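PDB 3BTP: single-strand DNA-binding protein from Agrobacterium tumefaciens, which binds single-stranded but not double-stranded DNA whatever its nucleotide composition and mediates nuclear uptake of single-stranded T-DNA copies during plant transformation. Local coordinates for residues Leu320-Arg325 against Val371-Gln376; Glu167-Pro172 against Phe192-Glu197; Ser275-Gly280 against Glu334-Asn339. All blocks are in the same frame, centred on the assembly; numbering follows the deposited sequence.

The three contacts join separate parts of a chain built round two four-stranded antiparallel sheets and an eight-stranded barrel. Interaction 1 lies nearest the middle, about 8 Å from the chain centre, and pairs a helix that follows strand 314-316 with one that follows barrel strand 367-370. Interaction 3 is tied to it through consecutive helices 317-323 and 327-335; the centres of the two contacts are about 25 Å apart and their nearest atoms about 8 Å. Interaction 2 closes earlier in the chain, its centre 27 Å from that of interaction 1 and 36 Å from that of interaction 3. Interactions 1 and 2 both include residues touched by the chain of another protein.

Interaction 1: residues Leu320-Arg325 against Val371-Gln376; sequences LESWER and VDYLLQ
Arg325 and Asp372 form a salt bridge at one side of a helix-to-helix contact, where the end of helix 317-323 meets the start of helix 371-377. Arg325 NH2 donates to Asp372 OD2 at 3.3 Å with an N-H...O angle of 177°. The acceptor lies almost in the guanidinium plane but is itself met from above the carboxylate plane, 40° out of it, so the bond is straight at the donor and oblique at the acceptor. Over one face of that guanidinium stands the carbonyl oxygen Glu321 O, while both carboxylate oxygens of Glu321 are taken by backbone amides, OE1 by Gly326 N and OE2 by Ala328 N.

The helices come closest at Ser322 and Tyr373, with CA atoms 5.4 Å apart. Ser322 OG has two acceptors in reach, Tyr319 O and Asn377 OD1, which must share its single proton; Tyr373 CD1 lies 3.8 Å from Ser322 OG without bonding it. With CG anti to the backbone N (chi1 -175°), the Tyr373 ring runs alongside Trp323, and its OH is hydrogen-bonded to Tyr319 OH. Another protein's chain packs on both rings. Between them, Tyr373 CE1 approaches the indole edge, 3.8 Å from Trp323 CE3.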
loop_
_atom_site.group_PDB
_atom_site.type_symbol
_atom_site.label_atom_id
_atom_site.label_comp_id
_atom_site.label_asym_id
_atom_site.label_seq_id
_atom_site.Cartn_x
_atom_site.Cartn_y
_atom_site.Cartn_z
ATOM N N LEU A 320 5.801 -1.648 -2.579
ATOM C CA LEU A 320 6.170 -1.621 -1.142
ATOM C C LEU A 320 7.121 -0.447 -0.800
ATOM O O LEU A 320 6.893 0.265 0.158
ATOM C CB LEU A 320 6.827 -2.968 -0.763
ATOM C CG LEU A 320 5.929 -4.220 -0.699
ATOM C CD1 LEU A 320 6.761 -5.498 -0.375
ATOM C CD2 LEU A 320 4.799 -4.036 0.284
ATOM N N GLU A 321 8.159 -0.237 -1.606
ATOM C CA GLU A 321 9.072 0.884 -1.410
ATOM C C GLU A 321 8.404 2.221 -1.570
ATOM O O GLU A 321 8.710 3.145 -0.793
ATOM C CB GLU A 321 10.244 0.855 -2.427
ATOM C CG GLU A 321 11.192 -0.267 -2.176
ATOM C CD GLU A 321 11.893 -0.078 -0.853
ATOM O OE1 GLU A 321 12.551 0.978 -0.656
ATOM O OE2 GLU A 321 11.752 -0.968 -0.001
ATOM N N SER A 322 7.533 2.380 -2.585
ATOM C CA SER A 322 6.725 3.645 -2.679
ATOM C C SER A 322 5.824 3.866 -1.454
ATOM O O SER A 322 5.446 4.994 -1.157
ATOM C CB SER A 322 5.835 3.673 -3.957
ATOM O OG SER A 322 4.650 2.870 -3.811
ATOM N N TRP A 323 5.376 2.796 -0.789
ATOM C CA TRP A 323 4.594 2.943 0.438
ATOM C C TRP A 323 5.485 3.437 1.614
ATOM O O TRP A 323 5.124 4.409 2.324
ATOM C CB TRP A 323 3.894 1.626 0.788
ATOM C CG TRP A 323 3.064 1.725 2.054
ATOM C CD1 TRP A 323 3.470 1.443 3.333
ATOM C CD2 TRP A 323 1.685 2.138 2.150
ATOM N NE1 TRP A 323 2.437 1.651 4.207
ATOM C CE2 TRP A 323 1.330 2.074 3.514
ATOM C CE3 TRP A 323 0.717 2.496 1.205
ATOM C CZ2 TRP A 323 0.063 2.362 3.965
ATOM C CZ3 TRP A 323 -0.541 2.841 1.637
ATOM C CH2 TRP A 323 -0.868 2.777 3.014
ATOM N N GLU A 324 6.656 2.805 1.806
ATOM C CA GLU A 324 7.612 3.204 2.854
ATOM C C GLU A 324 8.950 2.727 2.369
ATOM O O GLU A 324 9.118 1.522 2.203
ATOM C CB GLU A 324 7.310 2.496 4.226
ATOM C CG GLU A 324 8.292 2.861 5.494
ATOM C CD GLU A 324 8.508 1.657 6.575
ATOM O OE1 GLU A 324 7.493 1.206 7.204
ATOM O OE2 GLU A 324 9.696 1.132 6.750
ATOM N N ARG A 325 9.918 3.616 2.216
ATOM C CA ARG A 325 11.271 3.202 1.854
ATOM C C ARG A 325 11.817 2.202 2.850
ATOM O O ARG A 325 11.609 2.363 4.025
ATOM C CB ARG A 325 12.185 4.413 1.761
ATOM C CG ARG A 325 11.967 5.184 0.490
ATOM C CD ARG A 325 10.500 5.866 0.382
ATOM N NE ARG A 325 10.096 6.148 -1.022
ATOM C CZ ARG A 325 10.806 5.730 -2.078
ATOM N NH1 ARG A 325 11.896 4.976 -1.894
ATOM N NH2 ARG A 325 10.416 6.020 -3.315
ATOM N N VAL A 371 3.490 12.856 -2.916
ATOM C CA VAL A 371 3.514 13.046 -4.357
ATOM C C VAL A 371 4.154 11.906 -5.183
ATOM O O VAL A 371 3.650 11.533 -6.224
ATOM C CB VAL A 371 4.213 14.453 -4.685
ATOM C CG1 VAL A 371 4.573 14.611 -6.146
ATOM C CG2 VAL A 371 3.333 15.679 -4.148
ATOM N N ASP A 372 5.319 11.450 -4.751
ATOM C CA ASP A 372 5.962 10.267 -5.233
ATOM C C ASP A 372 5.053 9.014 -5.324
ATOM O O ASP A 372 4.969 8.363 -6.377
ATOM C CB ASP A 372 7.115 9.970 -4.286
ATOM C CG ASP A 372 7.806 8.656 -4.615
ATOM O OD1 ASP A 372 8.459 8.614 -5.675
ATOM O OD2 ASP A 372 7.655 7.659 -3.823
ATOM N N TYR A 373 4.414 8.651 -4.220
ATOM C CA TYR A 373 3.357 7.638 -4.223
ATOM C C TYR A 373 2.337 7.847 -5.375
ATOM O O TYR A 373 2.064 6.959 -6.185
ATOM C CB TYR A 373 2.645 7.606 -2.831
ATOM C CG TYR A 373 1.625 6.518 -2.705
ATOM C CD1 TYR A 373 1.993 5.199 -2.339
ATOM C CD2 TYR A 373 0.315 6.765 -2.993
ATOM C CE1 TYR A 373 1.041 4.159 -2.231
ATOM C CE2 TYR A 373 -0.647 5.740 -2.935
ATOM C CZ TYR A 373 -0.282 4.455 -2.569
ATOM O OH TYR A 373 -1.303 3.527 -2.498
ATOM N N LEU A 374 1.750 9.024 -5.408
ATOM C CA LEU A 374 0.797 9.339 -6.416
ATOM C C LEU A 374 1.317 9.223 -7.854
ATOM O O LEU A 374 0.683 8.566 -8.690
ATOM C CB LEU A 374 0.205 10.707 -6.121
ATOM C CG LEU A 374 -1.104 11.158 -6.740
ATOM C CD1 LEU A 374 -2.342 10.285 -6.331
ATOM C CD2 LEU A 374 -1.296 12.661 -6.379
ATOM N N LEU A 375 2.438 9.850 -8.150
ATOM C CA LEU A 375 2.999 9.866 -9.478
ATOM C C LEU A 375 3.540 8.508 -9.962
ATOM O O LEU A 375 3.492 8.223 -11.169
ATOM C CB LEU A 375 4.137 10.894 -9.571
ATOM C CG LEU A 375 3.756 12.313 -10.036
ATOM C CD1 LEU A 375 2.613 13.022 -9.230
ATOM C CD2 LEU A 375 4.985 13.167 -10.057
ATOM N N GLN A 376 4.070 7.691 -9.034
ATOM C CA GLN A 376 4.590 6.369 -9.350
ATOM C C GLN A 376 3.433 5.419 -9.634
ATOM O O GLN A 376 3.457 4.581 -10.546
ATOM C CB GLN A 376 5.480 5.801 -8.167
ATOM C CG GLN A 376 6.846 5.191 -8.641
ATOM C CD GLN A 376 6.983 3.666 -8.390
ATOM O OE1 GLN A 376 7.571 3.267 -7.390
ATOM N NE2 GLN A 376 6.456 2.817 -9.305
#

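Interaction 2: residues Glu167-Pro172 against Phe192-Glu197; sequences ERIDLP and FQYKLE. Unlike the reference sequence in segment 167-172: Leu171 (reference Ile).
Lys195 carries the polar half of this loop-to-helix contact, reaching from helix 186-206 to Glu167 and Ile169. Its amino group has three oxygen partners. Lys195 NZ lies 2.7 Å from Glu167 OE1, a salt bridge in which the nitrogen sits nearly in line with the carboxylate C-O bond. The same nitrogen donates to the backbone at Glu167 O, 2.8 Å away, with a C=O...N angle of 119°, and more weakly to Ile169 O at 2.9 Å. Two routes make this possible: the lysine chain is extended beyond CG, whereas Glu167 bends at chi2 (-60°), so that OE1 and the residue's own carbonyl O both reach Lys195 NZ. Because Glu167 closes helix 162-167, the ammonium group sits at that helix's C-terminal end, whose partial negative charge would probably favour it. Arg168 points away and forms a salt bridge with the chain of another protein.

The apolar contacts lie along the stem of Lys195 and the ring of Tyr194. Ile169 CB rests 4.0 Å from Lys195 CG, the two side chains running antiparallel past one another. Leu171, which replaces an isoleucine of the reference sequence, brings CD2 to 3.4 Å from Tyr194 CD2. Farther out, Pro172 comes from the opposite direction and meets the hydroxyl end of the ring obliquely, its CD 3.5 Å from Tyr194 CZ.

The loop thus lies across helix 186-206 while linking helix 162-167 to helix 173-177, with Ile169 also packed on Val198 and Trp199 of the long helix and Leu171 on its Cys191.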
loop_
_atom_site.group_PDB
_atom_site.type_symbol
_atom_site.label_atom_id
_atom_site.label_comp_id
_atom_site.label_asym_id
_atom_site.label_seq_id
_atom_site.Cartn_x
_atom_site.Cartn_y
_atom_site.Cartn_z
ATOM N N GLU A 167 -12.820 -9.669 -2.381
ATOM C CA GLU A 167 -13.134 -8.631 -1.372
ATOM C C GLU A 167 -12.505 -7.278 -1.703
ATOM O O GLU A 167 -12.991 -6.237 -1.240
ATOM C CB GLU A 167 -12.788 -9.099 0.070
ATOM C CG GLU A 167 -13.851 -10.155 0.551
ATOM C CD GLU A 167 -15.311 -9.569 0.568
ATOM O OE1 GLU A 167 -15.473 -8.320 0.466
ATOM O OE2 GLU A 167 -16.296 -10.308 0.718
ATOM N N ARG A 168 -11.444 -7.277 -2.484
ATOM C CA ARG A 168 -10.816 -6.018 -2.917
ATOM C C ARG A 168 -11.697 -5.222 -3.900
ATOM O O ARG A 168 -11.489 -4.019 -4.099
ATOM C CB ARG A 168 -9.399 -6.294 -3.483
ATOM C CG ARG A 168 -8.742 -5.209 -4.374
ATOM C CD ARG A 168 -7.937 -4.321 -3.485
ATOM N NE ARG A 168 -7.380 -3.031 -3.979
ATOM C CZ ARG A 168 -8.060 -1.898 -4.046
ATOM N NH1 ARG A 168 -9.376 -1.869 -3.840
ATOM N NH2 ARG A 168 -7.426 -0.791 -4.352
ATOM N N ILE A 169 -12.698 -5.860 -4.505
ATOM C CA ILE A 169 -13.689 -5.078 -5.251
ATOM C C ILE A 169 -14.357 -4.109 -4.274
ATOM O O ILE A 169 -14.799 -4.497 -3.161
ATOM C CB ILE A 169 -14.721 -5.916 -6.042
ATOM C CG1 ILE A 169 -14.036 -6.904 -7.066
ATOM C CG2 ILE A 169 -15.732 -4.937 -6.754
ATOM C CD1 ILE A 169 -14.803 -8.339 -7.339
ATOM N N ASP A 170 -14.371 -2.830 -4.600
ATOM C CA ASP A 170 -14.910 -1.884 -3.611
ATOM C C ASP A 170 -16.356 -1.509 -3.965
ATOM O O ASP A 170 -16.746 -1.572 -5.119
ATOM C CB ASP A 170 -14.051 -0.627 -3.464
ATOM C CG ASP A 170 -14.038 0.177 -4.712
ATOM O OD1 ASP A 170 -13.912 -0.462 -5.779
ATOM O OD2 ASP A 170 -14.198 1.438 -4.645
ATOM N N LEU A 171 -17.152 -1.175 -2.960
ATOM C CA LEU A 171 -18.504 -0.697 -3.267
ATOM C C LEU A 171 -18.519 0.812 -3.510
ATOM O O LEU A 171 -18.000 1.584 -2.686
ATOM C CB LEU A 171 -19.501 -1.056 -2.147
ATOM C CG LEU A 171 -19.240 -2.547 -1.817
ATOM C CD1 LEU A 171 -19.791 -2.784 -0.468
ATOM C CD2 LEU A 171 -19.833 -3.533 -2.849
ATOM N N PRO A 172 -19.143 1.215 -4.617
ATOM C CA PRO A 172 -19.501 2.597 -4.897
ATOM C C PRO A 172 -20.109 3.285 -3.689
ATOM O O PRO A 172 -21.012 2.735 -3.032
ATOM C CB PRO A 172 -20.525 2.461 -6.018
ATOM C CG PRO A 172 -19.996 1.287 -6.794
ATOM C CD PRO A 172 -19.542 0.319 -5.710
ATOM N N PHE A 192 -22.204 -8.546 -1.432
ATOM C CA PHE A 192 -21.779 -9.780 -2.109
ATOM C C PHE A 192 -22.304 -9.890 -3.579
ATOM O O PHE A 192 -21.544 -10.209 -4.533
ATOM C CB PHE A 192 -22.136 -11.021 -1.252
ATOM C CG PHE A 192 -21.807 -12.300 -1.918
ATOM C CD1 PHE A 192 -20.508 -12.774 -1.933
ATOM C CD2 PHE A 192 -22.808 -13.028 -2.600
ATOM C CE1 PHE A 192 -20.194 -13.961 -2.615
ATOM C CE2 PHE A 192 -22.514 -14.185 -3.250
ATOM C CZ PHE A 192 -21.177 -14.660 -3.234
ATOM N N GLN A 193 -23.580 -9.555 -3.762
ATOM C CA GLN A 193 -24.215 -9.632 -5.066
ATOM C C GLN A 193 -23.576 -8.564 -5.911
ATOM O O GLN A 193 -23.273 -8.804 -7.070
ATOM C CB GLN A 193 -25.788 -9.463 -5.012
ATOM C CG GLN A 193 -26.568 -10.644 -4.470
ATOM C CD GLN A 193 -28.150 -10.429 -4.358
ATOM O OE1 GLN A 193 -28.679 -9.297 -4.115
ATOM N NE2 GLN A 193 -28.889 -11.542 -4.543
ATOM N N TYR A 194 -23.349 -7.381 -5.351
ATOM C CA TYR A 194 -22.616 -6.355 -6.135
ATOM C C TYR A 194 -21.214 -6.834 -6.609
ATOM O O TYR A 194 -20.859 -6.716 -7.797
ATOM C CB TYR A 194 -22.480 -5.009 -5.392
ATOM C CG TYR A 194 -21.661 -4.033 -6.252
ATOM C CD1 TYR A 194 -22.279 -3.224 -7.208
ATOM C CD2 TYR A 194 -20.250 -4.003 -6.167
ATOM C CE1 TYR A 194 -21.521 -2.317 -8.029
ATOM C CE2 TYR A 194 -19.472 -3.129 -6.970
ATOM C CZ TYR A 194 -20.111 -2.305 -7.902
ATOM O OH TYR A 194 -19.344 -1.469 -8.691
ATOM N N LYS A 195 -20.386 -7.324 -5.668
ATOM C CA LYS A 195 -19.026 -7.826 -6.039
ATOM C C LYS A 195 -19.079 -9.063 -6.974
ATOM O O LYS A 195 -18.233 -9.207 -7.858
ATOM C CB LYS A 195 -18.171 -8.088 -4.776
ATOM C CG LYS A 195 -17.947 -6.848 -3.877
ATOM C CD LYS A 195 -16.966 -7.148 -2.744
ATOM C CE LYS A 195 -16.976 -6.073 -1.748
ATOM N NZ LYS A 195 -15.731 -6.049 -0.915
ATOM N N LEU A 196 -20.061 -9.958 -6.747
ATOM C CA LEU A 196 -20.289 -11.160 -7.609
ATOM C C LEU A 196 -20.468 -10.787 -9.081
ATOM O O LEU A 196 -19.888 -11.439 -9.966
ATOM C CB LEU A 196 -21.463 -12.027 -7.097
ATOM C CG LEU A 196 -21.743 -13.374 -7.780
ATOM C CD1 LEU A 196 -20.555 -14.371 -7.559
ATOM C CD2 LEU A 196 -23.108 -14.026 -7.362
ATOM N N GLU A 197 -21.167 -9.687 -9.371
ATOM C CA GLU A 197 -21.328 -9.311 -10.784
ATOM C C GLU A 197 -20.077 -8.711 -11.403
ATOM O O GLU A 197 -19.789 -8.932 -12.524
ATOM C CB GLU A 197 -22.463 -8.340 -10.984
ATOM C CG GLU A 197 -23.489 -8.330 -9.931
ATOM C CD GLU A 197 -24.772 -7.727 -10.469
ATOM O OE1 GLU A 197 -24.745 -6.493 -10.816
ATOM O OE2 GLU A 197 -25.769 -8.513 -10.587
#

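Interaction 3: residues Ser275-Gly280 against Glu334-Asn339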
loop_
_atom_site.group_PDB
_atom_site.type_symbol
_atom_site.label_atom_id
_atom_site.label_comp_id
_atom_site.label_asym_id
_atom_site.label_seq_id
_atom_site.Cartn_x
_atom_site.Cartn_y
_atom_site.Cartn_z
ATOM N N SER A 275 10.603 -18.725 -4.836
ATOM C CA SER A 275 11.674 -18.881 -3.886
ATOM C C SER A 275 11.172 -18.776 -2.423
ATOM O O SER A 275 10.233 -18.019 -2.108
ATOM C CB SER A 275 12.690 -17.796 -4.183
ATOM O OG SER A 275 13.975 -18.269 -3.856
ATOM N N TYR A 276 11.806 -19.576 -1.552
ATOM C CA TYR A 276 11.715 -19.453 -0.078
ATOM C C TYR A 276 13.045 -18.927 0.513
ATOM O O TYR A 276 14.080 -19.372 0.107
ATOM C CB TYR A 276 11.468 -20.804 0.529
ATOM C CG TYR A 276 10.063 -21.271 0.603
ATOM C CD1 TYR A 276 9.190 -20.744 1.573
ATOM C CD2 TYR A 276 9.596 -22.300 -0.250
ATOM C CE1 TYR A 276 7.856 -21.203 1.692
ATOM C CE2 TYR A 276 8.268 -22.774 -0.128
ATOM C CZ TYR A 276 7.416 -22.205 0.834
ATOM O OH TYR A 276 6.102 -22.632 0.952
ATOM N N ARG A 277 12.992 -17.985 1.454
ATOM C CA ARG A 277 14.093 -17.655 2.327
ATOM C C ARG A 277 14.221 -18.733 3.413
ATOM O O ARG A 277 13.250 -19.460 3.719
ATOM C CB ARG A 277 13.886 -16.255 2.968
ATOM C CG ARG A 277 14.395 -15.018 2.147
ATOM C CD ARG A 277 14.560 -13.667 2.984
ATOM N NE ARG A 277 15.927 -13.338 3.532
ATOM C CZ ARG A 277 16.977 -14.006 3.137
ATOM N NH1 ARG A 277 16.775 -14.909 2.214
ATOM N NH2 ARG A 277 18.192 -13.746 3.563
ATOM N N PHE A 278 15.419 -18.863 3.988
ATOM C CA PHE A 278 15.593 -19.589 5.272
ATOM C C PHE A 278 16.705 -18.944 6.101
ATOM O O PHE A 278 17.603 -18.310 5.533
ATOM C CB PHE A 278 15.768 -21.139 5.130
ATOM C CG PHE A 278 16.839 -21.567 4.136
ATOM C CD1 PHE A 278 18.131 -21.922 4.578
ATOM C CD2 PHE A 278 16.556 -21.622 2.764
ATOM C CE1 PHE A 278 19.126 -22.289 3.676
ATOM C CE2 PHE A 278 17.538 -22.009 1.838
ATOM C CZ PHE A 278 18.838 -22.337 2.308
ATOM N N ALA A 279 16.593 -19.054 7.434
ATOM C CA ALA A 279 17.665 -18.643 8.377
ATOM C C ALA A 279 18.984 -19.189 7.900
ATOM O O ALA A 279 19.121 -20.425 7.709
ATOM C CB ALA A 279 17.384 -19.150 9.808
ATOM N N GLY A 280 19.911 -18.260 7.636
ATOM C CA GLY A 280 21.250 -18.553 7.167
ATOM C C GLY A 280 21.366 -18.991 5.722
ATOM O O GLY A 280 22.229 -19.810 5.407
ATOM N N GLU A 334 12.371 -10.602 7.079
ATOM C CA GLU A 334 11.460 -11.241 8.022
ATOM C C GLU A 334 11.209 -12.692 7.642
ATOM O O GLU A 334 11.065 -13.540 8.552
ATOM C CB GLU A 334 10.143 -10.446 8.149
ATOM C CG GLU A 334 8.914 -11.221 8.655
ATOM C CD GLU A 334 8.754 -11.293 10.204
ATOM O OE1 GLU A 334 9.716 -11.753 10.928
ATOM O OE2 GLU A 334 7.625 -10.936 10.705
ATOM N N PHE A 335 11.176 -12.975 6.326
ATOM C CA PHE A 335 11.038 -14.347 5.838
ATOM C C PHE A 335 12.132 -15.292 6.406
ATOM O O PHE A 335 11.847 -16.473 6.645
ATOM C CB PHE A 335 11.160 -14.398 4.323
ATOM C CG PHE A 335 10.039 -13.740 3.592
ATOM C CD1 PHE A 335 8.697 -13.969 3.964
ATOM C CD2 PHE A 335 10.317 -12.911 2.522
ATOM C CE1 PHE A 335 7.671 -13.365 3.283
ATOM C CE2 PHE A 335 9.306 -12.327 1.834
ATOM C CZ PHE A 335 7.972 -12.541 2.197
ATOM N N ALA A 336 13.353 -14.760 6.547
ATOM C CA ALA A 336 14.541 -15.453 7.113
ATOM C C ALA A 336 14.668 -15.321 8.680
ATOM O O ALA A 336 15.603 -15.815 9.248
ATOM C CB ALA A 336 15.756 -14.897 6.489
ATOM N N GLY A 337 13.744 -14.638 9.350
ATOM C CA GLY A 337 13.812 -14.444 10.799
ATOM C C GLY A 337 14.745 -13.310 11.236
ATOM O O GLY A 337 15.187 -13.257 12.414
ATOM N N GLU A 338 15.058 -12.421 10.291
ATOM C CA GLU A 338 15.971 -11.310 10.505
ATOM C C GLU A 338 15.207 -10.026 10.819
ATOM O O GLU A 338 13.993 -9.924 10.597
ATOM C CB GLU A 338 16.879 -11.095 9.289
ATOM C CG GLU A 338 17.977 -12.154 9.108
ATOM C CD GLU A 338 18.567 -12.198 7.691
ATOM O OE1 GLU A 338 18.946 -11.146 7.117
ATOM O OE2 GLU A 338 18.640 -13.310 7.132
ATOM N N ASN A 339 15.950 -9.049 11.305
ATOM C CA ASN A 339 15.412 -7.828 11.907
ATOM C C ASN A 339 16.533 -6.797 11.716
ATOM O O ASN A 339 17.702 -7.087 12.028
ATOM C CB ASN A 339 15.152 -8.079 13.396
ATOM C CG ASN A 339 14.122 -7.136 13.982
ATOM O OD1 ASN A 339 12.918 -7.280 13.737
ATOM N ND2 ASN A 339 14.581 -6.175 14.785
HETATM O O HOH W 1 18.249 -10.851 4.654
#
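Arg277 reaches Ala336 and Glu338 through a side chain that runs out nearly straight at chi2 and then bends at chi3 (96°), turning the guanidinium across the end of helix 327-335. Glu338 starts with CG anti to the carbonyl carbon (chi1 -73°) and stays extended, crossing the arginine at about a right angle. The bend lays one guanidinium face over the methyl of Ala336, with Arg277 NE 3.3 Å from Ala336 CB. Nearer the backbone, Arg277 CB touches Phe335 CB at 3.6 Å, and the phenyl ring offers its edge to Arg277 CD.

The helix ends in a Schellman motif, with Gly337 at positive phi and Gly337 N bonded to Glu334 O at 3.0 Å. Just before that glycine, the carbonyl Ala336 O approaches Ala279 CA at 3.6 Å, where the two backbones come closest.

Between the charged ends the direct link is long: Arg277 NH2 to Glu338 OE2 is 3.6 Å, with the two planar groups turned 76° apart. A water accepts from Arg277 NH2 at 3.1 Å and lies 2.6 Å from Glu338 OE1, to which it probably donates. Stronger partners lie outside the two segments: Arg277 NH1 pairs with Asp281 and Glu338 OE1 with Arg340, while Phe332 gives the guanidinium a cation-pi contact. Charge is therefore probably balanced by a chain of alternating acids and arginines, the long Arg277-Glu338 pair being supplemented by a water.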